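Local coordinates for beta-lactamase (Klebsiella pneumoniae, PDB 6KA5), which probably hydrolyses the amide bond of beta-lactam antibiotics to give substituted beta-amino acids, as a class C serine beta-lactamase that confers antibiotic resistance, at residues A[122-127]-A[157-162]; A[67-72]-A[343-348]. All coordinates share one frame; numbering follows the deposited sequence.

Contact 1 of 2, residues A[122-127]-A[157-162]. With 1S7 ((2R)-2-{(1S)-1-methoxy-2-oxo-1-[(thiophen-2-ylacetyl)amino]ethyl}-5-methylidene-5,6-dihydro-2H-1,3-thiazine-4-carboxylic acid), chain B.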
ATOM      1  N   GLY A 122      18.034   3.719   3.496  1.00  7.38           N
ATOM      2  CA  GLY A 122      18.673   4.870   2.877  1.00  8.40           C
ATOM      3  C   GLY A 122      18.572   4.916   1.365  1.00  8.78           C
ATOM      4  O   GLY A 122      19.003   5.915   0.759  1.00 10.93           O
ATOM      5  N   LEU A 123      18.029   3.882   0.738  1.00  5.86           N
ATOM      6  CA  LEU A 123      17.780   3.939  -0.702  1.00  5.28           C
ATOM      7  C   LEU A 123      16.796   5.053  -1.031  1.00  6.38           C
ATOM      8  O   LEU A 123      15.894   5.377  -0.248  1.00  7.15           O
ATOM      9  CB  LEU A 123      17.233   2.592  -1.203  1.00  6.33           C
ATOM     10  CG  LEU A 123      18.250   1.467  -1.318  1.00  6.36           C
ATOM     11  CD1 LEU A 123      17.525   0.102  -1.388  1.00  7.69           C
ATOM     12  CD2 LEU A 123      19.117   1.664  -2.576  1.00  7.52           C
ATOM     13  N   GLN A 124      16.971   5.638  -2.215  1.00  7.79           N
ATOM     14  CA  GLN A 124      16.203   6.817  -2.592  1.00  8.29           C
ATOM     15  C   GLN A 124      14.775   6.439  -2.975  1.00  9.38           C
ATOM     16  O   GLN A 124      14.412   5.269  -3.105  1.00  6.84           O
ATOM     17  CB  GLN A 124      16.883   7.555  -3.756  1.00  7.93           C
ATOM     18  CG  GLN A 124      16.931   6.722  -5.057  1.00  7.58           C
ATOM     19  CD  GLN A 124      17.494   7.486  -6.239  1.00 14.70           C
ATOM     20  OE1 GLN A 124      16.976   8.534  -6.616  1.00 16.56           O
ATOM     21  NE2 GLN A 124      18.528   6.940  -6.852  1.00 20.93           N
ATOM     22  N   LEU A 125      13.955   7.465  -3.179  1.00  7.16           N
ATOM     23  CA  LEU A 125      12.539   7.248  -3.469  1.00  6.38           C
ATOM     24  C   LEU A 125      12.316   6.494  -4.772  1.00  7.06           C
ATOM     25  O   LEU A 125      11.573   5.504  -4.803  1.00  7.12           O
ATOM     26  CB  LEU A 125      11.816   8.595  -3.490  1.00  9.28           C
ATOM     27  CG  LEU A 125      10.336   8.575  -3.855  1.00  6.76           C
ATOM     28  CD1 LEU A 125       9.531   7.605  -2.938  1.00  7.32           C
ATOM     29  CD2 LEU A 125       9.803   9.985  -3.705  1.00 10.26           C
ATOM     30  N   PHE A 126      12.905   6.973  -5.868  1.00  8.19           N
ATOM     31  CA  PHE A 126      12.614   6.478  -7.208  1.00  7.81           C
ATOM     32  C   PHE A 126      13.761   5.663  -7.783  1.00  9.16           C
ATOM     33  O   PHE A 126      14.935   5.996  -7.595  1.00  9.81           O
ATOM     34  CB  PHE A 126      12.311   7.637  -8.160  1.00  7.71           C
ATOM     35  CG  PHE A 126      11.051   8.388  -7.825  1.00 10.27           C
ATOM     36  CD1 PHE A 126       9.820   7.758  -7.882  1.00 11.07           C
ATOM     37  CD2 PHE A 126      11.096   9.715  -7.449  1.00 11.35           C
ATOM     38  CE1 PHE A 126       8.652   8.441  -7.576  1.00 12.62           C
ATOM     39  CE2 PHE A 126       9.936  10.411  -7.143  1.00 11.06           C
ATOM     40  CZ  PHE A 126       8.710   9.770  -7.199  1.00 14.59           C
ATOM     41  N   MET A 127      13.402   4.589  -8.476  1.00  9.05           N
ATOM     42  CA  MET A 127      14.371   3.845  -9.269  1.00 11.25           C
ATOM     43  C   MET A 127      15.007   4.790 -10.287  1.00 12.53           C
ATOM     44  O   MET A 127      14.282   5.563 -10.932  1.00 15.33           O
ATOM     45  CB  MET A 127      13.649   2.682  -9.969  1.00 12.06           C
ATOM     46  CG  MET A 127      14.585   1.737 -10.730  1.00 14.95           C
ATOM     47  SD  MET A 127      15.550   0.738  -9.598  1.00 17.04           S
ATOM     48  CE  MET A 127      14.332  -0.466  -9.055  1.00 16.25           C
ATOM     49  N   SER A 157      10.992   4.559   0.071  1.00  4.97           N
ATOM     50  CA  SER A 157      11.737   4.080  -1.098  1.00  4.73           C
ATOM     51  C   SER A 157      10.981   3.027  -1.898  1.00  6.25           C
ATOM     52  O   SER A 157      10.648   1.959  -1.368  1.00  6.71           O
ATOM     53  CB  SER A 157      13.093   3.506  -0.656  1.00  5.87           C
ATOM     54  OG  SER A 157      13.821   3.068  -1.802  1.00  6.05           O
ATOM     55  N   ASN A 158      10.814   3.274  -3.209  1.00  6.43           N
ATOM     56  CA  ASN A 158      10.332   2.207  -4.093  1.00  5.84           C
ATOM     57  C   ASN A 158      11.380   1.132  -4.295  1.00  7.02           C
ATOM     58  O   ASN A 158      11.031  -0.022  -4.559  1.00  8.43           O
ATOM     59  CB  ASN A 158       9.968   2.729  -5.486  1.00  6.66           C
ATOM     60  CG  ASN A 158       8.717   3.517  -5.505  1.00 10.93           C
ATOM     61  OD1 ASN A 158       7.961   3.558  -4.534  1.00 11.55           O
ATOM     62  ND2 ASN A 158       8.483   4.168  -6.637  1.00 13.06           N
ATOM     63  N   ILE A 159      12.665   1.500  -4.243  1.00  6.10           N
ATOM     64  CA  ILE A 159      13.720   0.527  -4.506  1.00  5.95           C
ATOM     65  C   ILE A 159      13.819  -0.451  -3.345  1.00  5.83           C
ATOM     66  O   ILE A 159      13.907  -1.667  -3.542  1.00  7.40           O
ATOM     67  CB  ILE A 159      15.073   1.226  -4.737  1.00  7.12           C
ATOM     68  CG1 ILE A 159      14.966   2.329  -5.786  1.00  7.84           C
ATOM     69  CG2 ILE A 159      16.132   0.185  -5.165  1.00  7.61           C
ATOM     70  CD1 ILE A 159      16.237   3.186  -5.905  1.00  9.16           C
ATOM     71  N   GLY A 160      13.786   0.063  -2.116  1.00  6.43           N
ATOM     72  CA  GLY A 160      13.758  -0.822  -0.964  1.00  6.78           C
ATOM     73  C   GLY A 160      12.567  -1.765  -0.972  1.00  6.33           C
ATOM     74  O   GLY A 160      12.701  -2.956  -0.661  1.00  6.67           O
ATOM     75  N   THR A 161      11.379  -1.235  -1.294  1.00  6.33           N
ATOM     76  CA  THR A 161      10.185  -2.072  -1.386  1.00  6.34           C
ATOM     77  C   THR A 161      10.373  -3.156  -2.430  1.00  7.68           C
ATOM     78  O   THR A 161       9.990  -4.317  -2.214  1.00  6.46           O
ATOM     79  CB  THR A 161       8.977  -1.206  -1.732  1.00  8.08           C
ATOM     80  OG1 THR A 161       8.893  -0.143  -0.774  1.00  7.99           O
ATOM     81  CG2 THR A 161       7.702  -2.055  -1.672  1.00 10.74           C
ATOM     82  N   GLY A 162      10.973  -2.793  -3.566  1.00  7.03           N
ATOM     83  CA  GLY A 162      11.228  -3.773  -4.604  1.00  7.70           C
ATOM     84  C   GLY A 162      12.093  -4.912  -4.115  1.00  9.29           C
ATOM     85  O   GLY A 162      11.788  -6.084  -4.355  1.00  6.90           O
TER
HETATM   86  C   1S7 B 401       6.362   6.751  -5.413  1.00 20.83           C
HETATM   87  N   1S7 B 401       3.825   6.675  -6.364  1.00 12.52           N
HETATM   88  O   1S7 B 401       5.304   6.187  -4.644  1.00 19.67           O
HETATM   89  S   1S7 B 401       6.059   5.137  -9.130  1.00 31.48           S
HETATM   90  C1  1S7 B 401       4.034   6.649  -4.904  1.00 14.77           C
HETATM   91  O1  1S7 B 401       3.499   4.406  -6.553  1.00 17.11           O
HETATM   92  S1  1S7 B 401       4.463   8.451  -2.895  1.00 27.44           S
HETATM   93  C2  1S7 B 401       3.580   5.438  -7.116  1.00 16.15           C
HETATM   94  N2  1S7 B 401       4.161   9.044  -5.441  1.00 23.13           N
HETATM   95  C3  1S7 B 401       3.377   5.509  -8.636  1.00 17.80           C
HETATM   96  C4  1S7 B 401       4.739   5.929  -9.293  1.00 21.03           C
HETATM   97  O4  1S7 B 401       1.857   5.957  -4.391  1.00 12.76           O
HETATM   98  C5  1S7 B 401       5.023   7.105 -10.119  1.00 25.75           C
HETATM   99  O5  1S7 B 401       5.349  11.058  -7.220  1.00 32.63           O
HETATM  100  C6  1S7 B 401       6.578   7.069 -10.528  1.00 28.46           C
HETATM  101  O6  1S7 B 401       4.512  12.760  -6.057  1.00 41.01           O
HETATM  102  C7  1S7 B 401       7.173   5.894  -9.935  1.00 24.62           C
HETATM  103  C8  1S7 B 401       3.727   8.131  -4.388  1.00 17.78           C
HETATM  104  C9  1S7 B 401       3.934   9.972  -2.408  1.00 30.97           C
HETATM  105  C10 1S7 B 401       4.295  11.108  -3.406  1.00 31.07           C
HETATM  106  C11 1S7 B 401       4.251  12.404  -3.071  1.00 35.60           C
HETATM  107  C13 1S7 B 401       4.442  10.552  -5.062  1.00 28.26           C
HETATM  108  C14 1S7 B 401       3.029   5.755  -4.199  1.00 13.95           C
HETATM  109  C15 1S7 B 401       4.794  11.511  -6.177  1.00 32.47           C
HETATM  110  O   HOH W   1      10.529   4.023  -8.744  1.00 14.53           O
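The Phe126 ring stands beside the Asn158 side chain, the two pointing the same way with ring and amide planes 80° apart. Over one ring face, 3.7 Å above the centre, sits CG of the neighbouring Leu125; at the edge, in the ring plane, lie O5 of the bound 1S7 and a water. That water accepts from both Asn158 ND2 and Met127 N, tying the amide to the loop backbone. Asn158 suits this place because its amide works in two directions: ND2 gives to the water, while OD1 accepts from Lys74. The methoxy carbon C of 1S7 lies 3.6 Å from both Asn158 ND2 and Phe126 CE1.

Ser157 is the N-cap of helix 158-171. With OG anti to the backbone N (chi1 -179°), its hydroxyl donates to Gln124 O at 2.6 Å and accepts from Gly160 N at 3.0 Å, the latter bond almost straight at 177°; Ile159 N adds a weak third bond. Asn158 N reaches Leu125 O at 2.8 Å, joining the loop to the first turn again. Branched Ile159 fills the apolar side: CD1 packs 3.7 Å from Gln124 CG, and CG2 approaches Leu123 CD1. Directly after Tyr156, the capped helix start presents Asn158 as in the YxN motif of class C beta-lactamases, at the wall of the active site.

Contact 2 of 2, residues A[67-72]-A[343-348]; sequences FEVGSL and VMLANK. With 1S7 ((2R)-2-{(1S)-1-methoxy-2-oxo-1-[(thiophen-2-ylacetyl)amino]ethyl}-5-methylidene-5,6-dihydro-2H-1,3-thiazine-4-carboxylic acid), chain B.
Phe67 lays one face of its ring over Leu345 CB, a CH-pi contact 3.9 Å from ring centroid to CB and 16° off the ring normal. It joins the short strand 67-68, which leads to the nucleophile, to strand 340-346 of the large antiparallel sheet in the serine beta-lactamase fold. With CG anti to its carbonyl carbon (chi1 -67°), Phe67 sets the flat ring obliquely across Leu345, while the ring edge meets Asn347 N in plane, 3.8 Å from CE2. Leucine suits position 345 because its branches divide the work: Leu345 CD1 lies 3.8 Å from Phe67 CD1, and Leu345 CD2 is 3.9 Å from Val69 CG1. Leu237 of helix 234-244 also touches Val69 and Leu345, adding to the apolar cluster.

No direct hydrogen bond crosses between the segments; a water approaches both backbones, 2.8 Å from Glu68 O and 3.2 Å from Ala346 O. Beyond Val69 the chain turns at Gly70, whose positive phi of 55° favours glycine, and delivers Ser71, which with Lys74 fits the SxxK pattern of serine beta-lactamases. Ser71 OG is bonded covalently to C14 of 1S7, and its backbone N makes a weak hydrogen bond, 2.9 Å long, to O4 of that acyl group.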
ATOM      1  N   PHE A  67      -9.265  -0.032 -10.264  1.00  5.87           N
ATOM      2  CA  PHE A  67      -8.468   1.173 -10.140  1.00  4.39           C
ATOM      3  C   PHE A  67      -7.012   0.794  -9.889  1.00  6.07           C
ATOM      4  O   PHE A  67      -6.739  -0.181  -9.185  1.00  6.76           O
ATOM      5  CB  PHE A  67      -8.941   2.027  -8.935  1.00  5.97           C
ATOM      6  CG  PHE A  67     -10.323   2.637  -9.075  1.00  6.75           C
ATOM      7  CD1 PHE A  67     -11.483   1.890  -8.818  1.00  6.96           C
ATOM      8  CD2 PHE A  67     -10.445   3.981  -9.433  1.00  7.42           C
ATOM      9  CE1 PHE A  67     -12.758   2.471  -8.914  1.00  8.59           C
ATOM     10  CE2 PHE A  67     -11.708   4.575  -9.534  1.00  6.87           C
ATOM     11  CZ  PHE A  67     -12.872   3.814  -9.278  1.00  7.69           C
ATOM     12  N   GLU A  68      -6.088   1.607 -10.398  1.00  5.93           N
ATOM     13  CA  GLU A  68      -4.700   1.547  -9.940  1.00  5.46           C
ATOM     14  C   GLU A  68      -4.590   2.070  -8.523  1.00  5.99           C
ATOM     15  O   GLU A  68      -5.162   3.105  -8.185  1.00  8.16           O
ATOM     16  CB  GLU A  68      -3.780   2.360 -10.835  1.00  6.50           C
ATOM     17  CG  GLU A  68      -3.773   1.860 -12.267  1.00  6.12           C
ATOM     18  CD  GLU A  68      -3.092   2.775 -13.238  1.00  9.20           C
ATOM     19  OE1 GLU A  68      -2.445   3.785 -12.848  1.00  8.48           O
ATOM     20  OE2 GLU A  68      -3.198   2.462 -14.440  1.00  7.95           O
ATOM     21  N   VAL A  69      -3.810   1.381  -7.694  1.00  6.69           N
ATOM     22  CA  VAL A  69      -3.653   1.833  -6.317  1.00  7.79           C
ATOM     23  C   VAL A  69      -2.241   2.271  -5.980  1.00  8.13           C
ATOM     24  O   VAL A  69      -1.995   2.668  -4.831  1.00  7.08           O
ATOM     25  CB  VAL A  69      -4.151   0.791  -5.299  1.00  7.64           C
ATOM     26  CG1 VAL A  69      -5.626   0.499  -5.546  1.00 12.97           C
ATOM     27  CG2 VAL A  69      -3.291  -0.494  -5.308  1.00  9.29           C
ATOM     28  N   GLY A  70      -1.308   2.230  -6.930  1.00  7.34           N
ATOM     29  CA  GLY A  70       0.007   2.799  -6.693  1.00  7.30           C
ATOM     30  C   GLY A  70       0.669   2.221  -5.463  1.00  7.54           C
ATOM     31  O   GLY A  70       0.728   0.991  -5.266  1.00  6.67           O
ATOM     32  N   SER A  71       1.154   3.125  -4.622  1.00  7.84           N
ATOM     33  CA  SER A  71       1.928   2.752  -3.444  1.00  8.93           C
ATOM     34  C   SER A  71       1.164   1.894  -2.438  1.00  9.09           C
ATOM     35  O   SER A  71       1.804   1.336  -1.537  1.00  8.36           O
ATOM     36  CB  SER A  71       2.466   4.020  -2.763  1.00  9.18           C
ATOM     37  OG  SER A  71       3.479   4.630  -3.550  1.00 11.31           O
ATOM     38  N   LEU A  72      -0.168   1.748  -2.537  1.00  8.52           N
ATOM     39  CA  LEU A  72      -0.792   0.725  -1.687  1.00  8.34           C
ATOM     40  C   LEU A  72      -0.220  -0.645  -1.984  1.00  7.89           C
ATOM     41  O   LEU A  72      -0.278  -1.547  -1.136  1.00  8.08           O
ATOM     42  CB  LEU A  72      -2.312   0.629  -1.867  1.00  9.14           C
ATOM     43  CG  LEU A  72      -3.173   1.836  -1.553  1.00 13.39           C
ATOM     44  CD1 LEU A  72      -4.629   1.364  -1.478  1.00 11.11           C
ATOM     45  CD2 LEU A  72      -2.713   2.468  -0.303  1.00 13.55           C
ATOM     46  N   VAL A 343     -11.824   2.388   2.342  1.00  5.27           N
ATOM     47  CA  VAL A 343     -11.043   2.375   1.117  1.00  4.92           C
ATOM     48  C   VAL A 343     -11.593   3.488   0.241  1.00  6.07           C
ATOM     49  O   VAL A 343     -12.804   3.549   0.024  1.00  6.30           O
ATOM     50  CB  VAL A 343     -11.168   1.024   0.383  1.00  7.17           C
ATOM     51  CG1 VAL A 343     -10.396   1.075  -0.928  1.00 10.63           C
ATOM     52  CG2 VAL A 343     -10.659  -0.125   1.273  1.00  7.98           C
ATOM     53  N   MET A 344     -10.724   4.371  -0.248  1.00  5.78           N
ATOM     54  CA  MET A 344     -11.154   5.424  -1.167  1.00  5.53           C
ATOM     55  C   MET A 344     -10.317   5.317  -2.429  1.00  4.50           C
ATOM     56  O   MET A 344      -9.103   5.518  -2.370  1.00  6.97           O
ATOM     57  CB  MET A 344     -10.992   6.808  -0.539  1.00  8.12           C
ATOM     58  CG  MET A 344     -11.795   7.008   0.728  1.00  8.66           C
ATOM     59  SD  MET A 344     -11.231   8.461   1.625  1.00 13.64           S
ATOM     60  CE  MET A 344     -11.281   9.713   0.346  1.00 13.21           C
ATOM     61  N   LEU A 345     -10.971   5.112  -3.576  1.00  5.54           N
ATOM     62  CA  LEU A 345     -10.290   4.964  -4.854  1.00  5.73           C
ATOM     63  C   LEU A 345     -10.793   6.021  -5.829  1.00  7.13           C
ATOM     64  O   LEU A 345     -11.997   6.261  -5.920  1.00  7.68           O
ATOM     65  CB  LEU A 345     -10.539   3.578  -5.452  1.00  5.37           C
ATOM     66  CG  LEU A 345     -10.124   2.393  -4.569  1.00  6.61           C
ATOM     67  CD1 LEU A 345     -10.464   1.062  -5.277  1.00  6.27           C
ATOM     68  CD2 LEU A 345      -8.649   2.498  -4.171  1.00  6.13           C
ATOM     69  N   ALA A 346      -9.868   6.654  -6.559  1.00  4.84           N
ATOM     70  CA  ALA A 346     -10.238   7.677  -7.534  1.00  4.23           C
ATOM     71  C   ALA A 346      -9.370   7.566  -8.768  1.00  5.32           C
ATOM     72  O   ALA A 346      -8.195   7.194  -8.680  1.00  6.01           O
ATOM     73  CB  ALA A 346     -10.031   9.095  -6.987  1.00  6.04           C
ATOM     74  N   ASN A 347      -9.948   7.917  -9.919  1.00  4.55           N
ATOM     75  CA  ASN A 347      -9.172   7.918 -11.172  1.00  5.30           C
ATOM     76  C   ASN A 347      -8.718   9.325 -11.552  1.00  7.16           C
ATOM     77  O   ASN A 347      -8.670   9.720 -12.729  1.00  7.38           O
ATOM     78  CB  ASN A 347      -9.943   7.227 -12.304  1.00  6.36           C
ATOM     79  CG  ASN A 347     -11.207   7.936 -12.702  1.00  8.72           C
ATOM     80  OD1 ASN A 347     -11.670   8.848 -12.014  1.00  7.20           O
ATOM     81  ND2 ASN A 347     -11.791   7.510 -13.829  1.00  7.25           N
ATOM     82  N   LYS A 348      -8.314  10.069 -10.522  1.00  5.98           N
ATOM     83  CA  LYS A 348      -7.478  11.249 -10.646  1.00  6.71           C
ATOM     84  C   LYS A 348      -6.653  11.349  -9.369  1.00  7.60           C
ATOM     85  O   LYS A 348      -7.142  11.028  -8.280  1.00 10.29           O
ATOM     86  CB  LYS A 348      -8.326  12.506 -10.895  1.00 10.36           C
ATOM     87  CG  LYS A 348      -7.477  13.759 -11.040  1.00 14.39           C
ATOM     88  CD  LYS A 348      -8.251  14.893 -11.674  1.00 15.99           C
ATOM     89  CE  LYS A 348      -7.304  15.954 -12.161  1.00 26.93           C
ATOM     90  NZ  LYS A 348      -6.732  15.520 -13.471  1.00 23.55           N
TER
HETATM   91  C   1S7 B 401       6.362   6.751  -5.413  1.00 20.83           C
HETATM   92  N   1S7 B 401       3.825   6.675  -6.364  1.00 12.52           N
HETATM   93  O   1S7 B 401       5.304   6.187  -4.644  1.00 19.67           O
HETATM   94  S   1S7 B 401       6.059   5.137  -9.130  1.00 31.48           S
HETATM   95  C1  1S7 B 401       4.034   6.649  -4.904  1.00 14.77           C
HETATM   96  O1  1S7 B 401       3.499   4.406  -6.553  1.00 17.11           O
HETATM   97  S1  1S7 B 401       4.463   8.451  -2.895  1.00 27.44           S
HETATM   98  C2  1S7 B 401       3.580   5.438  -7.116  1.00 16.15           C
HETATM   99  N2  1S7 B 401       4.161   9.044  -5.441  1.00 23.13           N
HETATM  100  C3  1S7 B 401       3.377   5.509  -8.636  1.00 17.80           C
HETATM  101  C4  1S7 B 401       4.739   5.929  -9.293  1.00 21.03           C
HETATM  102  O4  1S7 B 401       1.857   5.957  -4.391  1.00 12.76           O
HETATM  103  C5  1S7 B 401       5.023   7.105 -10.119  1.00 25.75           C
HETATM  104  O5  1S7 B 401       5.349  11.058  -7.220  1.00 32.63           O
HETATM  105  C6  1S7 B 401       6.578   7.069 -10.528  1.00 28.46           C
HETATM  106  O6  1S7 B 401       4.512  12.760  -6.057  1.00 41.01           O
HETATM  107  C7  1S7 B 401       7.173   5.894  -9.935  1.00 24.62           C
HETATM  108  C8  1S7 B 401       3.727   8.131  -4.388  1.00 17.78           C
HETATM  109  C9  1S7 B 401       3.934   9.972  -2.408  1.00 30.97           C
HETATM  110  C10 1S7 B 401       4.295  11.108  -3.406  1.00 31.07           C
HETATM  111  C11 1S7 B 401       4.251  12.404  -3.071  1.00 35.60           C
HETATM  112  C13 1S7 B 401       4.442  10.552  -5.062  1.00 28.26           C
HETATM  113  C14 1S7 B 401       3.029   5.755  -4.199  1.00 13.95           C
HETATM  114  C15 1S7 B 401       4.794  11.511  -6.177  1.00 32.47           C
HETATM  115  O   HOH W   2      -7.230   4.667  -7.043  1.00  9.56           O

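Overall arrangement
Contact 2 is fully buried, whereas contact 1 is only partly so, with Gln124 exposed beside its buried helix start. Different elements meet in each: in contact 1 a loop lies on the beginning of helix 158-171, and in contact 2 a short strand packs against the large sheet. The chemistry follows the place. Direct hydrogen bonds, one of them from the helix-capping serine, hold the loop, while apolar side chains carry the interior joint. Their centres are 20 Å apart and they do not touch, yet both reach 1S7: contact 2 bears its covalent attachment at Ser71, and contact 1 lines it from beside. Asn158 and Ser71 are further related through Lys74, which bonds to Asn158 and probably forms the SxxK motif with Ser71.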